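Local coordinates for ABC transporter substrate-binding protein (Vibrio cholerae, PDB 3LKV) that probably serves as the substrate-binding component of an ABC transporter, and is seen with bound phenylalanine and three zinc ions, at residues S274-N279 with E292-R297. Sequence-based numbering, arbitrary orientation.
Sequences SDLVIN and EAVLAR
Leu276 lays its CD2 methyl against the bent side chain of Arg297. Leu276 CD2 lies 3.8 Å from Arg297 CB and 3.9 Å from Arg297 NH2. The arginine chain folds at chi3 (-48°), which brings its guanidinium back beside the same methyl that its CB touches. The guanidinium meets that methyl obliquely. Its charged end is held elsewhere: NH2 forms a salt bridge with Glu135 on helix 126-136. CG of Leu276 is anti to the backbone N (chi1 179°), which carries the methyls out toward the helix, and Leu276 CD2 is also 4.4 Å from Val294 CG1.

Two residues along the strand, Ile278 points to the same side. It splits its two branches between neighbouring helix residues. Ile278 CD1 meets Val294 CG1 at 4.1 Å, and these two side chains run at about a right angle. Ile278 CG2 lies 4.3 Å from Leu295 CD2. The CB of Leu295 starts away from the strand, but the end of the side chain comes back toward it. Val294 CG1 thus sits near both Leu276 and Ile278.

No hydrogen bond joins the two segments. The contact is apolar, with an arginine at its margin. Helix 126-136 also packs on this cluster, through Leu132 against Leu276 and Ile136 against Val294. The axes of strand 275-278 and helix 292-297 are 8.6 Å apart at their closest, with 117° between their N-to-C directions. Within this chain the strand is an outermost one of its sheet, antiparallel to strand 237-240. The short C-terminal helix packs on this edge strand of a mixed beta sheet, in one alpha/beta lobe of the two-lobed periplasmic-binding-protein fold.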
ATOM      1  N   SER A 274      19.649   5.292 -20.442  1.00 38.02           N
ATOM      2  CA  SER A 274      18.356   5.927 -20.507  1.00 37.55           C
ATOM      3  C   SER A 274      17.601   5.264 -21.642  1.00 36.44           C
ATOM      4  O   SER A 274      18.217   4.776 -22.557  1.00 36.03           O
ATOM      5  CB  SER A 274      18.545   7.426 -20.756  1.00 37.96           C
ATOM      6  OG  SER A 274      19.508   7.990 -19.863  1.00 38.57           O
ATOM      7  N   ASP A 275      16.273   5.225 -21.598  1.00 35.23           N
ATOM      8  CA  ASP A 275      15.526   4.640 -22.722  1.00 34.33           C
ATOM      9  C   ASP A 275      14.996   5.751 -23.615  1.00 32.88           C
ATOM     10  O   ASP A 275      14.376   6.703 -23.142  1.00 32.49           O
ATOM     11  CB  ASP A 275      14.372   3.760 -22.244  1.00 34.75           C
ATOM     12  CG  ASP A 275      14.841   2.611 -21.349  1.00 37.67           C
ATOM     13  OD1 ASP A 275      15.687   1.824 -21.822  1.00 38.98           O
ATOM     14  OD2 ASP A 275      14.391   2.531 -20.178  1.00 41.99           O
ATOM     15  N   LEU A 276      15.264   5.617 -24.908  1.00 30.88           N
ATOM     16  CA  LEU A 276      14.728   6.492 -25.925  1.00 29.15           C
ATOM     17  C   LEU A 276      13.301   6.110 -26.216  1.00 28.22           C
ATOM     18  O   LEU A 276      13.041   5.017 -26.684  1.00 28.34           O
ATOM     19  CB  LEU A 276      15.581   6.376 -27.190  1.00 28.64           C
ATOM     20  CG  LEU A 276      15.181   7.212 -28.408  1.00 28.26           C
ATOM     21  CD1 LEU A 276      14.806   8.624 -28.006  1.00 22.75           C
ATOM     22  CD2 LEU A 276      16.332   7.176 -29.540  1.00 26.78           C
ATOM     23  N   VAL A 277      12.369   7.007 -25.928  1.00 27.72           N
ATOM     24  CA  VAL A 277      10.952   6.773 -26.165  1.00 27.77           C
ATOM     25  C   VAL A 277      10.422   7.907 -27.056  1.00 29.11           C
ATOM     26  O   VAL A 277      10.854   9.042 -26.898  1.00 29.30           O
ATOM     27  CB  VAL A 277      10.209   6.740 -24.838  1.00 27.42           C
ATOM     28  CG1 VAL A 277       8.708   6.571 -25.055  1.00 26.18           C
ATOM     29  CG2 VAL A 277      10.836   5.639 -23.884  1.00 26.29           C
ATOM     30  N   ILE A 278       9.536   7.586 -28.011  1.00 30.69           N
ATOM     31  CA  ILE A 278       8.976   8.554 -28.987  1.00 31.96           C
ATOM     32  C   ILE A 278       7.460   8.551 -28.898  1.00 33.70           C
ATOM     33  O   ILE A 278       6.852   7.486 -28.852  1.00 34.38           O
ATOM     34  CB  ILE A 278       9.319   8.202 -30.463  1.00 31.94           C
ATOM     35  CG1 ILE A 278      10.820   8.106 -30.695  1.00 31.69           C
ATOM     36  CG2 ILE A 278       8.710   9.228 -31.425  1.00 31.72           C
ATOM     37  CD1 ILE A 278      11.625   9.224 -30.061  1.00 33.84           C
ATOM     38  N   ASN A 279       6.848   9.731 -28.867  1.00 35.96           N
ATOM     39  CA  ASN A 279       5.406   9.831 -28.933  1.00 38.55           C
ATOM     40  C   ASN A 279       4.961  10.235 -30.347  1.00 41.90           C
ATOM     41  O   ASN A 279       4.854  11.422 -30.679  1.00 40.47           O
ATOM     42  CB  ASN A 279       4.866  10.782 -27.886  1.00 37.39           C
ATOM     43  CG  ASN A 279       3.377  10.657 -27.729  1.00 37.15           C
ATOM     44  OD1 ASN A 279       2.671  10.224 -28.654  1.00 36.09           O
ATOM     45  ND2 ASN A 279       2.876  11.013 -26.558  1.00 34.66           N
ATOM     46  N   GLU A 292      14.061   8.718 -39.491  1.00 63.10           N
ATOM     47  CA  GLU A 292      14.142   7.254 -39.507  1.00 64.10           C
ATOM     48  C   GLU A 292      15.211   6.740 -38.571  1.00 63.29           C
ATOM     49  O   GLU A 292      14.936   5.809 -37.829  1.00 63.18           O
ATOM     50  CB  GLU A 292      14.363   6.656 -40.943  1.00 64.71           C
ATOM     51  CG  GLU A 292      13.067   6.374 -41.814  1.00 66.66           C
ATOM     52  CD  GLU A 292      11.733   6.298 -41.019  1.00 69.28           C
ATOM     53  OE1 GLU A 292      11.241   5.189 -40.732  1.00 70.43           O
ATOM     54  OE2 GLU A 292      11.171   7.364 -40.674  1.00 72.61           O
ATOM     55  N   ALA A 293      16.404   7.338 -38.595  1.00 63.03           N
ATOM     56  CA  ALA A 293      17.505   6.850 -37.750  1.00 63.34           C
ATOM     57  C   ALA A 293      17.113   6.840 -36.237  1.00 64.01           C
ATOM     58  O   ALA A 293      17.594   6.001 -35.445  1.00 63.87           O
ATOM     59  CB  ALA A 293      18.780   7.671 -37.982  1.00 62.84           C
ATOM     60  N   VAL A 294      16.219   7.760 -35.865  1.00 64.28           N
ATOM     61  CA  VAL A 294      15.764   7.898 -34.495  1.00 64.22           C
ATOM     62  C   VAL A 294      14.664   6.880 -34.216  1.00 64.91           C
ATOM     63  O   VAL A 294      14.734   6.176 -33.205  1.00 64.52           O
ATOM     64  CB  VAL A 294      15.292   9.349 -34.200  1.00 63.79           C
ATOM     65  CG1 VAL A 294      14.606   9.425 -32.861  1.00 63.83           C
ATOM     66  CG2 VAL A 294      16.457  10.276 -34.236  1.00 61.45           C
ATOM     67  N   LEU A 295      13.665   6.797 -35.098  1.00 66.04           N
ATOM     68  CA  LEU A 295      12.551   5.837 -34.931  1.00 67.42           C
ATOM     69  C   LEU A 295      13.070   4.387 -34.827  1.00 68.32           C
ATOM     70  O   LEU A 295      12.487   3.561 -34.112  1.00 68.14           O
ATOM     71  CB  LEU A 295      11.541   5.933 -36.090  1.00 67.68           C
ATOM     72  CG  LEU A 295      10.502   7.059 -36.118  1.00 68.37           C
ATOM     73  CD1 LEU A 295       9.750   7.116 -37.457  1.00 66.43           C
ATOM     74  CD2 LEU A 295       9.513   6.899 -34.956  1.00 69.17           C
ATOM     75  N   ALA A 296      14.160   4.103 -35.547  1.00 69.37           N
ATOM     76  CA  ALA A 296      14.856   2.796 -35.505  1.00 70.48           C
ATOM     77  C   ALA A 296      15.456   2.451 -34.135  1.00 71.34           C
ATOM     78  O   ALA A 296      15.419   1.283 -33.740  1.00 71.35           O
ATOM     79  CB  ALA A 296      15.956   2.734 -36.574  1.00 70.49           C
ATOM     80  N   ARG A 297      16.012   3.450 -33.433  1.00 72.14           N
ATOM     81  CA  ARG A 297      16.577   3.261 -32.081  1.00 72.41           C
ATOM     82  C   ARG A 297      15.541   3.283 -30.946  1.00 72.69           C
ATOM     83  O   ARG A 297      15.898   3.078 -29.802  1.00 71.94           O
ATOM     84  CB  ARG A 297      17.630   4.335 -31.782  1.00 72.50           C
ATOM     85  CG  ARG A 297      18.866   4.290 -32.667  1.00 73.23           C
ATOM     86  CD  ARG A 297      20.111   4.945 -32.008  1.00 73.54           C
ATOM     87  NE  ARG A 297      19.852   6.267 -31.432  1.00 72.72           N
ATOM     88  CZ  ARG A 297      19.693   7.391 -32.130  1.00 72.94           C
ATOM     89  NH1 ARG A 297      19.744   7.397 -33.460  1.00 73.03           N
ATOM     90  NH2 ARG A 297      19.471   8.526 -31.496  1.00 72.24           N
TER